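PDB 4RKQ: transcriptional regulator, LacI family from Arthrobacter sp., which probably regulates transcription of target genes in response to a small sugar-like effector bound between the two lobes of its periplasmic-binding-protein-like core. Local coordinates for residues A[49-54]-A[61-66]; A[96-101]-A[149-154]; A[103-108]-A[258-263]; A[231-236]-A[281-286]. One frame throughout, in Å; residues are numbered along the deposited sequence. Where two conformers were deposited one is given.

Contact 1. Residues A[49-54]-A[61-66]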
loop_
_atom_site.group_PDB
_atom_site.type_symbol
_atom_site.label_atom_id
_atom_site.label_comp_id
_atom_site.label_asym_id
_atom_site.label_seq_id
_atom_site.Cartn_x
_atom_site.Cartn_y
_atom_site.Cartn_z
ATOM N N VAL A 49 -10.764 9.341 9.994
ATOM C CA VAL A 49 -11.346 8.895 8.721
ATOM C C VAL A 49 -10.436 9.336 7.546
ATOM O O VAL A 49 -9.906 10.462 7.521
ATOM C CB VAL A 49 -12.749 9.447 8.485
ATOM C CG1 VAL A 49 -13.747 8.689 9.364
ATOM C CG2 VAL A 49 -12.803 10.941 8.757
ATOM N N VAL A 50 -10.267 8.433 6.580
ATOM C CA VAL A 50 -9.397 8.672 5.440
ATOM C C VAL A 50 -10.264 8.925 4.206
ATOM O O VAL A 50 -11.233 8.188 3.999
ATOM C CB VAL A 50 -8.475 7.451 5.209
ATOM C CG1 VAL A 50 -7.674 7.639 3.937
ATOM C CG2 VAL A 50 -7.539 7.299 6.402
ATOM N N ASP A 51 -9.962 9.984 3.458
ATOM C CA ASP A 51 -10.581 10.216 2.135
ATOM C C ASP A 51 -9.452 10.090 1.077
ATOM O O ASP A 51 -8.532 10.949 1.034
ATOM C CB ASP A 51 -11.178 11.598 2.078
ATOM C CG ASP A 51 -11.928 11.891 0.760
ATOM O OD1 ASP A 51 -11.702 11.224 -0.273
ATOM O OD2 ASP A 51 -12.734 12.838 0.770
ATOM N N ASP A 52 -9.544 9.026 0.265
ATOM C CA ASP A 52 -8.668 8.791 -0.872
ATOM C C ASP A 52 -9.356 9.528 -2.014
ATOM O O ASP A 52 -10.418 9.057 -2.504
ATOM C CB ASP A 52 -8.557 7.304 -1.188
ATOM C CG ASP A 52 -7.990 7.017 -2.566
ATOM O OD1 ASP A 52 -7.447 7.927 -3.232
ATOM O OD2 ASP A 52 -8.152 5.860 -3.012
ATOM N N TYR A 53 -8.798 10.671 -2.388
ATOM C CA TYR A 53 -9.456 11.538 -3.380
ATOM C C TYR A 53 -8.957 11.359 -4.821
ATOM O O TYR A 53 -9.288 12.144 -5.695
ATOM C CB TYR A 53 -9.443 13.017 -2.968
ATOM C CG TYR A 53 -8.109 13.674 -2.919
ATOM C CD1 TYR A 53 -7.553 14.245 -4.034
ATOM C CD2 TYR A 53 -7.399 13.777 -1.687
ATOM C CE1 TYR A 53 -6.314 14.879 -3.969
ATOM C CE2 TYR A 53 -6.165 14.406 -1.617
ATOM C CZ TYR A 53 -5.628 14.925 -2.758
ATOM O OH TYR A 53 -4.425 15.557 -2.722
ATOM N N GLY A 54 -8.270 10.275 -5.090
ATOM C CA GLY A 54 -7.598 10.079 -6.397
ATOM C C GLY A 54 -8.552 9.401 -7.367
ATOM O O GLY A 54 -8.196 8.380 -7.968
ATOM N N LEU A 61 -9.025 19.932 -2.382
ATOM C CA LEU A 61 -10.070 20.787 -1.849
ATOM C C LEU A 61 -11.393 20.037 -1.677
ATOM O O LEU A 61 -12.071 20.182 -0.646
ATOM C CB LEU A 61 -10.242 22.059 -2.711
ATOM C CG LEU A 61 -11.222 23.101 -2.277
ATOM C CD1 LEU A 61 -10.750 23.617 -0.919
ATOM C CD2 LEU A 61 -11.301 24.232 -3.296
ATOM N N ASP A 62 -11.766 19.220 -2.641
ATOM C CA ASP A 62 -12.964 18.402 -2.497
ATOM C C ASP A 62 -12.872 17.476 -1.251
ATOM O O ASP A 62 -13.865 17.265 -0.570
ATOM C CB ASP A 62 -13.162 17.506 -3.694
ATOM C CG ASP A 62 -13.491 18.280 -4.955
ATOM O OD1 ASP A 62 -14.338 19.186 -4.886
ATOM O OD2 ASP A 62 -12.914 17.968 -6.012
ATOM N N ALA A 63 -11.682 16.941 -0.998
ATOM C CA ALA A 63 -11.487 16.048 0.113
ATOM C C ALA A 63 -11.752 16.806 1.395
ATOM O O ALA A 63 -12.487 16.343 2.248
ATOM C CB ALA A 63 -10.090 15.451 0.106
ATOM N N VAL A 64 -11.219 18.008 1.494
ATOM C CA VAL A 64 -11.386 18.824 2.703
ATOM C C VAL A 64 -12.815 19.264 2.862
ATOM O O VAL A 64 -13.341 19.197 3.952
ATOM C CB VAL A 64 -10.444 20.027 2.721
ATOM C CG1 VAL A 64 -10.833 21.000 3.832
ATOM C CG2 VAL A 64 -9.010 19.555 2.898
ATOM N N GLU A 65 -13.478 19.660 1.770
ATOM C CA GLU A 65 -14.906 19.956 1.813
ATOM C C GLU A 65 -15.781 18.842 2.337
ATOM O O GLU A 65 -16.712 19.077 3.116
ATOM C CB GLU A 65 -15.428 20.403 0.428
ATOM C CG GLU A 65 -14.967 21.822 0.121
ATOM C CD GLU A 65 -15.339 22.317 -1.259
ATOM O OE1 GLU A 65 -15.814 21.517 -2.090
ATOM O OE2 GLU A 65 -15.121 23.519 -1.508
ATOM N N HIS A 66 -15.480 17.629 1.912
ATOM C CA HIS A 66 -16.163 16.422 2.372
ATOM C C HIS A 66 -15.904 16.130 3.862
ATOM O O HIS A 66 -16.813 15.894 4.641
ATOM C CB HIS A 66 -15.689 15.275 1.484
ATOM C CG HIS A 66 -16.025 13.912 1.968
ATOM N ND1 HIS A 66 -15.142 12.863 1.868
ATOM C CD2 HIS A 66 -17.171 13.392 2.467
ATOM C CE1 HIS A 66 -15.720 11.756 2.312
ATOM N NE2 HIS A 66 -16.944 12.055 2.695
#

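Contact 2. Residues A[96-101]-A[149-154]. With EDO (1,2-ethanediol), chain F.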
loop_
_atom_site.group_PDB
_atom_site.type_symbol
_atom_site.label_atom_id
_atom_site.label_comp_id
_atom_site.label_asym_id
_atom_site.label_seq_id
_atom_site.Cartn_x
_atom_site.Cartn_y
_atom_site.Cartn_z
ATOM N N VAL A 96 -0.884 20.486 6.317
ATOM C CA VAL A 96 -0.442 19.956 4.995
ATOM C C VAL A 96 0.994 19.518 4.943
ATOM O O VAL A 96 1.849 20.053 5.638
ATOM C CB VAL A 96 -0.647 21.002 3.864
ATOM C CG1 VAL A 96 -2.114 21.264 3.622
ATOM C CG2 VAL A 96 0.073 22.311 4.175
ATOM N N LEU A 97 1.281 18.557 4.075
ATOM C CA LEU A 97 2.622 18.126 3.867
ATOM C C LEU A 97 3.060 18.354 2.442
ATOM O O LEU A 97 2.270 18.231 1.497
ATOM C CB LEU A 97 2.739 16.628 4.126
ATOM C CG LEU A 97 2.539 16.258 5.579
ATOM C CD1 LEU A 97 1.076 16.022 5.944
ATOM C CD2 LEU A 97 3.391 15.043 5.874
ATOM N N ASP A 98 4.338 18.688 2.308
ATOM C CA ASP A 98 5.027 18.672 1.017
ATOM C C ASP A 98 4.494 19.670 -0.008
ATOM O O ASP A 98 4.615 19.446 -1.203
ATOM C CB ASP A 98 5.048 17.236 0.465
ATOM C CG ASP A 98 6.195 17.003 -0.521
ATOM O OD1 ASP A 98 7.263 17.589 -0.315
ATOM O OD2 ASP A 98 6.012 16.295 -1.533
ATOM N N GLU A 99 3.971 20.808 0.446
ATOM C CA GLU A 99 3.565 21.865 -0.471
ATOM C C GLU A 99 3.656 23.208 0.203
ATOM O O GLU A 99 3.871 23.283 1.391
ATOM C CB GLU A 99 2.169 21.614 -1.050
ATOM C CG GLU A 99 0.996 21.646 -0.065
ATOM C CD GLU A 99 -0.385 21.615 -0.801
ATOM O OE1 GLU A 99 -0.985 22.667 -1.023
ATOM O OE2 GLU A 99 -0.838 20.560 -1.203
ATOM N N ASN A 100 3.492 24.282 -0.558
ATOM C CA ASN A 100 3.501 25.627 -0.003
ATOM C C ASN A 100 2.205 25.731 0.821
ATOM O O ASN A 100 1.125 25.573 0.295
ATOM C CB ASN A 100 3.495 26.657 -1.127
ATOM C CG ASN A 100 3.466 28.105 -0.616
ATOM O OD1 ASN A 100 2.801 28.441 0.357
ATOM N ND2 ASN A 100 4.165 28.983 -1.332
ATOM N N PRO A 101 2.326 25.990 2.121
ATOM C CA PRO A 101 1.128 25.859 2.959
ATOM C C PRO A 101 0.172 27.050 2.904
ATOM O O PRO A 101 -0.924 26.979 3.475
ATOM C CB PRO A 101 1.719 25.724 4.374
ATOM C CG PRO A 101 3.062 26.357 4.306
ATOM C CD PRO A 101 3.561 26.157 2.909
ATOM N N THR A 149 9.679 19.289 -10.468
ATOM C CA THR A 149 9.341 19.185 -9.055
ATOM C C THR A 149 10.368 19.872 -8.183
ATOM O O THR A 149 11.483 20.088 -8.567
ATOM C CB THR A 149 9.166 17.731 -8.595
ATOM O OG1 THR A 149 10.407 17.013 -8.685
ATOM C CG2 THR A 149 8.112 17.058 -9.428
ATOM N N VAL A 150 9.986 20.203 -6.965
ATOM C CA VAL A 150 10.927 20.818 -6.057
ATOM C C VAL A 150 12.115 19.906 -5.807
ATOM O O VAL A 150 13.264 20.341 -5.786
ATOM C CB VAL A 150 10.233 21.142 -4.721
ATOM C CG1 VAL A 150 11.240 21.627 -3.691
ATOM C CG2 VAL A 150 9.120 22.173 -4.975
ATOM N N ARG A 151 11.841 18.624 -5.610
ATOM C CA ARG A 151 12.913 17.707 -5.256
ATOM C C ARG A 151 13.798 17.528 -6.458
ATOM O O ARG A 151 15.011 17.506 -6.309
ATOM C CB ARG A 151 12.393 16.368 -4.701
ATOM C CG ARG A 151 11.701 15.447 -5.689
ATOM C CD ARG A 151 11.198 14.190 -4.972
ATOM N NE ARG A 151 10.027 14.487 -4.151
ATOM C CZ ARG A 151 9.235 13.569 -3.602
ATOM N NH1 ARG A 151 9.474 12.264 -3.771
ATOM N NH2 ARG A 151 8.193 13.953 -2.889
ATOM N N GLY A 152 13.178 17.459 -7.634
ATOM C CA GLY A 152 13.890 17.297 -8.903
ATOM C C GLY A 152 14.785 18.487 -9.208
ATOM O O GLY A 152 15.909 18.304 -9.658
ATOM N N LYS A 153 14.292 19.704 -8.981
ATOM C CA LYS A 153 15.131 20.916 -9.122
ATOM C C LYS A 153 16.320 20.874 -8.191
ATOM O O LYS A 153 17.431 21.248 -8.581
ATOM C CB LYS A 153 14.300 22.206 -8.913
ATOM C CG LYS A 153 13.308 22.457 -10.034
ATOM C CD LYS A 153 12.368 23.642 -9.784
ATOM C CE LYS A 153 11.493 23.860 -11.010
ATOM N NZ LYS A 153 10.173 24.463 -10.718
ATOM N N ALA A 154 16.124 20.361 -6.979
ATOM C CA ALA A 154 17.200 20.282 -6.015
ATOM C C ALA A 154 18.300 19.334 -6.483
ATOM O O ALA A 154 19.462 19.638 -6.343
ATOM C CB ALA A 154 16.679 19.844 -4.653
HETATM C C1 EDO F . 5.418 10.491 -2.900
HETATM O O1 EDO F . 5.924 9.155 -3.083
HETATM C C2 EDO F . 5.986 11.129 -1.652
HETATM O O2 EDO F . 7.389 11.280 -1.903
#

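Contact 3. Residues A[103-108]-A[258-263]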
loop_
_atom_site.group_PDB
_atom_site.type_symbol
_atom_site.label_atom_id
_atom_site.label_comp_id
_atom_site.label_asym_id
_atom_site.label_seq_id
_atom_site.Cartn_x
_atom_site.Cartn_y
_atom_site.Cartn_z
ATOM N N GLY A 103 -1.852 29.915 4.059
ATOM C CA GLY A 103 -2.384 30.180 5.371
ATOM C C GLY A 103 -2.797 28.956 6.179
ATOM O O GLY A 103 -3.466 29.097 7.199
ATOM N N ALA A 104 -2.397 27.762 5.778
ATOM C CA ALA A 104 -2.735 26.567 6.559
ATOM C C ALA A 104 -2.145 26.701 7.962
ATOM O O ALA A 104 -1.095 27.279 8.149
ATOM C CB ALA A 104 -2.212 25.347 5.870
ATOM N N ALA A 105 -2.883 26.228 8.945
ATOM C CA ALA A 105 -2.484 26.292 10.344
ATOM C C ALA A 105 -1.146 25.647 10.604
ATOM O O ALA A 105 -0.400 26.137 11.431
ATOM C CB ALA A 105 -3.553 25.643 11.223
ATOM N N GLY A 106 -0.855 24.544 9.903
ATOM C CA GLY A 106 0.352 23.804 10.108
ATOM C C GLY A 106 0.871 23.223 8.838
ATOM O O GLY A 106 0.105 22.978 7.893
ATOM N N SER A 107 2.170 22.969 8.826
ATOM C CA SER A 107 2.850 22.435 7.603
ATOM C C SER A 107 4.073 21.655 7.958
ATOM O O SER A 107 4.818 22.019 8.843
ATOM C CB SER A 107 3.277 23.578 6.674
ATOM O OG SER A 107 3.757 23.122 5.423
ATOM N N ILE A 108 4.279 20.569 7.229
ATOM C CA ILE A 108 5.486 19.772 7.300
ATOM C C ILE A 108 6.098 19.782 5.876
ATOM O O ILE A 108 5.423 19.477 4.893
ATOM C CB ILE A 108 5.185 18.291 7.671
ATOM C CG1 ILE A 108 4.359 18.070 8.944
ATOM C CG2 ILE A 108 6.453 17.458 7.671
ATOM C CD1 ILE A 108 4.928 18.623 10.218
ATOM N N VAL A 258 -1.604 18.318 17.911
ATOM C CA VAL A 258 -1.823 18.442 19.369
ATOM C C VAL A 258 -1.574 19.888 19.835
ATOM O O VAL A 258 -2.362 20.447 20.600
ATOM C CB VAL A 258 -0.946 17.473 20.182
ATOM C CG1 VAL A 258 -1.045 17.778 21.686
ATOM C CG2 VAL A 258 -1.341 16.020 19.904
ATOM N N GLY A 259 -0.489 20.493 19.364
ATOM C CA GLY A 259 -0.094 21.819 19.784
ATOM C C GLY A 259 -1.029 22.892 19.264
ATOM O O GLY A 259 -1.324 23.911 19.939
ATOM N N LEU A 260 -1.525 22.681 18.063
ATOM C CA LEU A 260 -2.496 23.609 17.479
ATOM C C LEU A 260 -3.828 23.510 18.200
ATOM O O LEU A 260 -4.457 24.538 18.461
ATOM C CB LEU A 260 -2.695 23.350 15.972
ATOM C CG LEU A 260 -1.484 23.754 15.105
ATOM C CD1 LEU A 260 -1.531 23.097 13.741
ATOM C CD2 LEU A 260 -1.435 25.260 14.974
ATOM N N LEU A 261 -4.285 22.289 18.493
ATOM C CA LEU A 261 -5.576 22.124 19.195
ATOM C C LEU A 261 -5.525 22.679 20.625
ATOM O O LEU A 261 -6.523 23.147 21.137
ATOM C CB LEU A 261 -6.041 20.652 19.254
ATOM C CG LEU A 261 -6.456 20.055 17.901
ATOM C CD1 LEU A 261 -6.593 18.550 18.057
ATOM C CD2 LEU A 261 -7.705 20.693 17.306
ATOM N N SER A 262 -4.375 22.566 21.267
ATOM C CA SER A 262 -4.227 22.966 22.659
ATOM C C SER A 262 -3.959 24.445 22.836
ATOM O O SER A 262 -4.065 24.949 23.934
ATOM C CB SER A 262 -3.096 22.177 23.296
ATOM O OG SER A 262 -1.831 22.669 22.891
ATOM N N GLY A 263 -3.593 25.139 21.763
ATOM C CA GLY A 263 -3.176 26.529 21.843
ATOM C C GLY A 263 -1.696 26.670 22.136
ATOM O O GLY A 263 -1.165 27.776 22.165
#

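Contact 4. Residues A[231-236]-A[281-286]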
loop_
_atom_site.group_PDB
_atom_site.type_symbol
_atom_site.label_atom_id
_atom_site.label_comp_id
_atom_site.label_asym_id
_atom_site.label_seq_id
_atom_site.Cartn_x
_atom_site.Cartn_y
_atom_site.Cartn_z
ATOM N N LEU A 231 8.111 -1.834 0.785
ATOM C CA LEU A 231 8.386 -2.543 -0.480
ATOM C C LEU A 231 9.915 -2.621 -0.803
ATOM O O LEU A 231 10.386 -3.565 -1.442
ATOM C CB LEU A 231 7.686 -1.769 -1.604
ATOM C CG LEU A 231 7.312 -2.384 -2.945
ATOM C CD1 LEU A 231 6.948 -1.294 -3.929
ATOM C CD2 LEU A 231 8.401 -3.228 -3.538
ATOM N N GLY A 232 10.661 -1.604 -0.402
ATOM C CA GLY A 232 12.080 -1.512 -0.706
ATOM C C GLY A 232 12.849 -2.694 -0.131
ATOM O O GLY A 232 13.841 -3.093 -0.694
ATOM N N GLU A 233 12.373 -3.262 0.973
ATOM C CA GLU A 233 13.043 -4.393 1.594
ATOM C C GLU A 233 12.697 -5.703 0.910
ATOM O O GLU A 233 13.345 -6.696 1.154
ATOM C CB GLU A 233 12.679 -4.464 3.080
ATOM C CG GLU A 233 13.321 -3.342 3.889
ATOM C CD GLU A 233 12.938 -3.336 5.367
ATOM O OE1 GLU A 233 12.442 -4.357 5.892
ATOM O OE2 GLU A 233 13.145 -2.288 6.007
ATOM N N LEU A 234 11.659 -5.700 0.068
ATOM C CA LEU A 234 11.179 -6.913 -0.612
ATOM C C LEU A 234 11.669 -7.044 -2.050
ATOM O O LEU A 234 11.663 -8.127 -2.607
ATOM C CB LEU A 234 9.645 -6.947 -0.603
ATOM C CG LEU A 234 9.064 -6.835 0.832
ATOM C CD1 LEU A 234 7.557 -6.908 0.803
ATOM C CD2 LEU A 234 9.610 -7.912 1.743
ATOM N N LEU A 235 12.034 -5.928 -2.665
ATOM C CA LEU A 235 12.652 -5.935 -3.980
ATOM C C LEU A 235 13.990 -6.676 -3.967
ATOM O O LEU A 235 14.615 -6.830 -2.919
ATOM C CB LEU A 235 12.890 -4.524 -4.470
ATOM C CG LEU A 235 11.633 -3.649 -4.573
ATOM C CD1 LEU A 235 11.976 -2.222 -4.940
ATOM C CD2 LEU A 235 10.645 -4.190 -5.574
ATOM N N SER A 236 14.381 -7.156 -5.137
ATOM C CA SER A 236 15.706 -7.732 -5.338
ATOM C C SER A 236 16.352 -7.071 -6.548
ATOM O O SER A 236 15.850 -7.211 -7.659
ATOM C CB SER A 236 15.603 -9.242 -5.550
ATOM O OG SER A 236 16.874 -9.841 -5.409
ATOM N N VAL A 281 19.345 5.403 3.431
ATOM C CA VAL A 281 19.278 4.020 3.892
ATOM C C VAL A 281 19.901 3.152 2.795
ATOM O O VAL A 281 19.370 3.029 1.666
ATOM C CB VAL A 281 17.835 3.593 4.199
ATOM C CG1 VAL A 281 17.781 2.134 4.636
ATOM C CG2 VAL A 281 17.247 4.511 5.254
ATOM N N LEU A 282 21.071 2.605 3.101
ATOM C CA LEU A 282 21.835 1.808 2.154
ATOM C C LEU A 282 21.386 0.368 2.211
ATOM O O LEU A 282 21.439 -0.255 3.252
ATOM C CB LEU A 282 23.331 1.871 2.474
ATOM C CG LEU A 282 23.943 3.261 2.224
ATOM C CD1 LEU A 282 25.434 3.282 2.544
ATOM C CD2 LEU A 282 23.699 3.715 0.795
ATOM N N ARG A 283 20.970 -0.156 1.073
ATOM C CA ARG A 283 20.561 -1.552 1.013
ATOM C C ARG A 283 21.401 -2.231 -0.053
ATOM O O ARG A 283 22.608 -2.098 -0.034
ATOM C CB ARG A 283 19.049 -1.639 0.797
ATOM C CG ARG A 283 18.268 -1.103 1.997
ATOM C CD ARG A 283 16.835 -1.627 2.003
ATOM N NE ARG A 283 15.976 -0.932 2.959
ATOM C CZ ARG A 283 14.969 -0.103 2.652
ATOM N NH1 ARG A 283 14.642 0.196 1.382
ATOM N NH2 ARG A 283 14.271 0.441 3.637
ATOM N N GLU A 284 20.807 -2.918 -1.002
ATOM C CA GLU A 284 21.604 -3.618 -1.977
ATOM C C GLU A 284 21.769 -2.946 -3.308
ATOM O O GLU A 284 22.549 -3.423 -4.120
ATOM C CB GLU A 284 21.031 -5.028 -2.214
ATOM C CG GLU A 284 20.957 -5.867 -0.956
ATOM C CD GLU A 284 20.168 -7.147 -1.161
ATOM O OE1 GLU A 284 19.340 -7.213 -2.106
ATOM O OE2 GLU A 284 20.395 -8.094 -0.382
ATOM N N SER A 285 21.051 -1.848 -3.583
ATOM C CA SER A 285 21.072 -1.293 -4.942
ATOM C C SER A 285 22.155 -0.224 -5.093
ATOM O O SER A 285 22.255 0.417 -6.118
ATOM C CB SER A 285 19.710 -0.766 -5.373
ATOM O OG SER A 285 19.388 0.354 -4.591
ATOM N N THR A 286 23.015 -0.128 -4.095
ATOM C CA THR A 286 24.192 0.717 -4.157
ATOM C C THR A 286 25.372 -0.079 -3.608
ATOM O O THR A 286 25.173 -1.094 -2.964
ATOM C CB THR A 286 24.013 1.972 -3.293
ATOM O OG1 THR A 286 23.607 1.586 -1.980
ATOM C CG2 THR A 286 22.982 2.921 -3.903
HETATM O O HOH W 1 18.099 -9.324 -3.341
#

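Contact 1. Residues A[49-54]-A[61-66]
Asp51 leaves the strand toward helix 60-67, and its side chain meets His66 and Ala63. CG stands anti to the backbone N (chi1 -176°), which carries the carboxylate across to the helix. Asp51 CB lies 4.2 Å from His66 ND1. Asp51 CG comes closer, 3.5 Å from His66 ND1, and also approaches the Ala63 methyl. At the tip, Asp51 OD2 accepts from His66 ND1 at 2.6 Å, and the bond is nearly straight (171°). The donor lies above the carboxylate plane, while OD2 sits in the plane of the imidazole, and the two planes are 83° apart. Asp51 OD2 also rests 3.5 Å from Ala63 CA. The other oxygen, OD1, forms a salt bridge with Arg58. The strand and helix are consecutive elements of the Rossmann-like N-terminal lobe. Helix 60-67 packs on strand 47-52, the outermost of this chain's sheet, which meets the second subunit. A leucine in place of His66 would probably leave OD2 without its straight N-H partner and remove the ring that stacks on His47 of the second subunit. Tyr53 CD2 touches Ala63 CB at 3.6 Å. The Tyr53 hydroxyl bonds to the carbonyl O of Tyr77.

Contact 2. Residues A[96-101]-A[149-154]
Asp98 OD2 faces Arg151 NH2 at 3.5 Å, a salt bridge between side chains that cross at about a right angle. The oxygen meets the edge of the guanidinium, near its plane, but the carboxylate is turned 53° from that plane. Another edge of the group, between NH1 and NH2, holds an ethanediol, probably from the crystallisation liquor. Its O2 is gripped by Arg151 NH1 and Arg151 NH2, each at 3.0 Å. The diol is also held by Asn27, Asn199 and Asp227. In the next shell, Tyr112 OH bonds to Asp98 OD1. Arg151 NH1 also donates to the carbonyl O of Phe198, and the Phe198 ring makes a cation-pi contact with the arginine. A bend at chi3 (74°) helps bring the guanidinium to this spot. A methionine replacing Arg151 would probably leave Asp98 without its opposite charge and the diol oxygen without the two arginine donors. Farther out, helix 150-161 begins with Thr149 as N-cap, its OG1 accepting from Gly152 N. Asp98 follows strand 94-97 in one lobe, and Arg151 belongs to the other. The bridge thus spans the interlobe cleft, where this fold usually binds its effector. Paired donors closing on one hydroxyl are consistent with a site suited to a polyol or sugar.

Contact 3. Residues A[103-108]-A[258-263]
Leu260 reaches from its helix over Ala105 and the start of strand 106-110 with both of its methyl groups. Leu260 CD1 lies 4.1 Å from Ala105 CB, which is the apolar side-chain pair of the contact. Leu260 CD2 comes to 3.8 Å from Ala105 O, and Leu260 CD1 stands 4.0 Å from the same oxygen. The branched end therefore spreads over the carbonyl as well as the methyl of Ala105. The next residue is touched too, for Leu260 CD1 is 4.2 Å from Gly106 CA. A side chain on Gly106 would point at the helix, and its first carbon would come tightly against CD1 of Leu260. The bare backbone here lets the leucine settle close to the strand. CG of Leu260 is anti to its own carbonyl carbon (chi1 -71°), and with chi2 at 162° the branched end is turned toward Ala105.

This is helix-on-sheet packing in the N-terminal lobe of the LacI-type core. Helix 246-262 comes from late in the chain, yet it covers a strand from early in the chain, as happens in this fold because the chain crosses between its lobes more than once. Leu260 also touches Ile95 of the neighbouring strand 94-97, and earlier on the same helix Ala252 and Leu256 pack on Ile108. Ala105 N bonds to the side chain of Gln86, and the carbonyl of Ala104 accepts from Arg273.

Contact 4. Residues A[231-236]-A[281-286]
Arg283 NH1 donates to the carbonyl O of Leu239 and lies against Gly232, with NH1 of Arg283 3.7 Å from Gly232 CA. The bond to Leu239 fixes the head beside the turn. The arginine chain runs extended from CG to NE, which takes its head as far as Gly232. A side chain on that glycine would clash with NH1. CG of Glu233 lies over one face of the guanidinium, off toward its rim, and is 3.7 Å from Arg283 NE. Glu233 OE2 is 3.8 Å from Arg283 NH2, a long salt bridge. The oxygen sits off the plane of the arginine head, and the link is electrostatic only. Leu231 O accepts from both Leu234 N and Leu235 N, which keeps the turn compact. A water lies between Ser236 OG and Glu284 OE1, but this bridge is doubtful, since Ser236 has two conformers. Glu284 OE1 also accepts from the backbone N of Gln238. Leu231 meets Leu231 of the second subunit. The contact ties the loop between strands 222-225 and 240-243 to the tail after strand 273-281, and Leu235 of that loop packs on helix 200-212.

Overall arrangement
Contacts 1 and 3 are buried and pack helices against the N-terminal part of the sheet. Contact 1 adds a His-carboxylate hydrogen bond to its packing at the outermost strand of this chain's sheet, whereas contact 3 is apolar. Contact 2 lies at the surface, at the cleft between lobes, and rests on a salt bridge, with a bound diol beside it. It is joined to contact 3 through neighbouring strands 94-97 and 106-110, with Asp98 N probably bonded to Ile108 O at 2.9 Å. Contact 4 is partly buried and holds loops by a carbon packed over a guanidinium face and a long salt bridge. Contacts 1 and 4 both reach the second subunit, although their centres are about 33 Å apart.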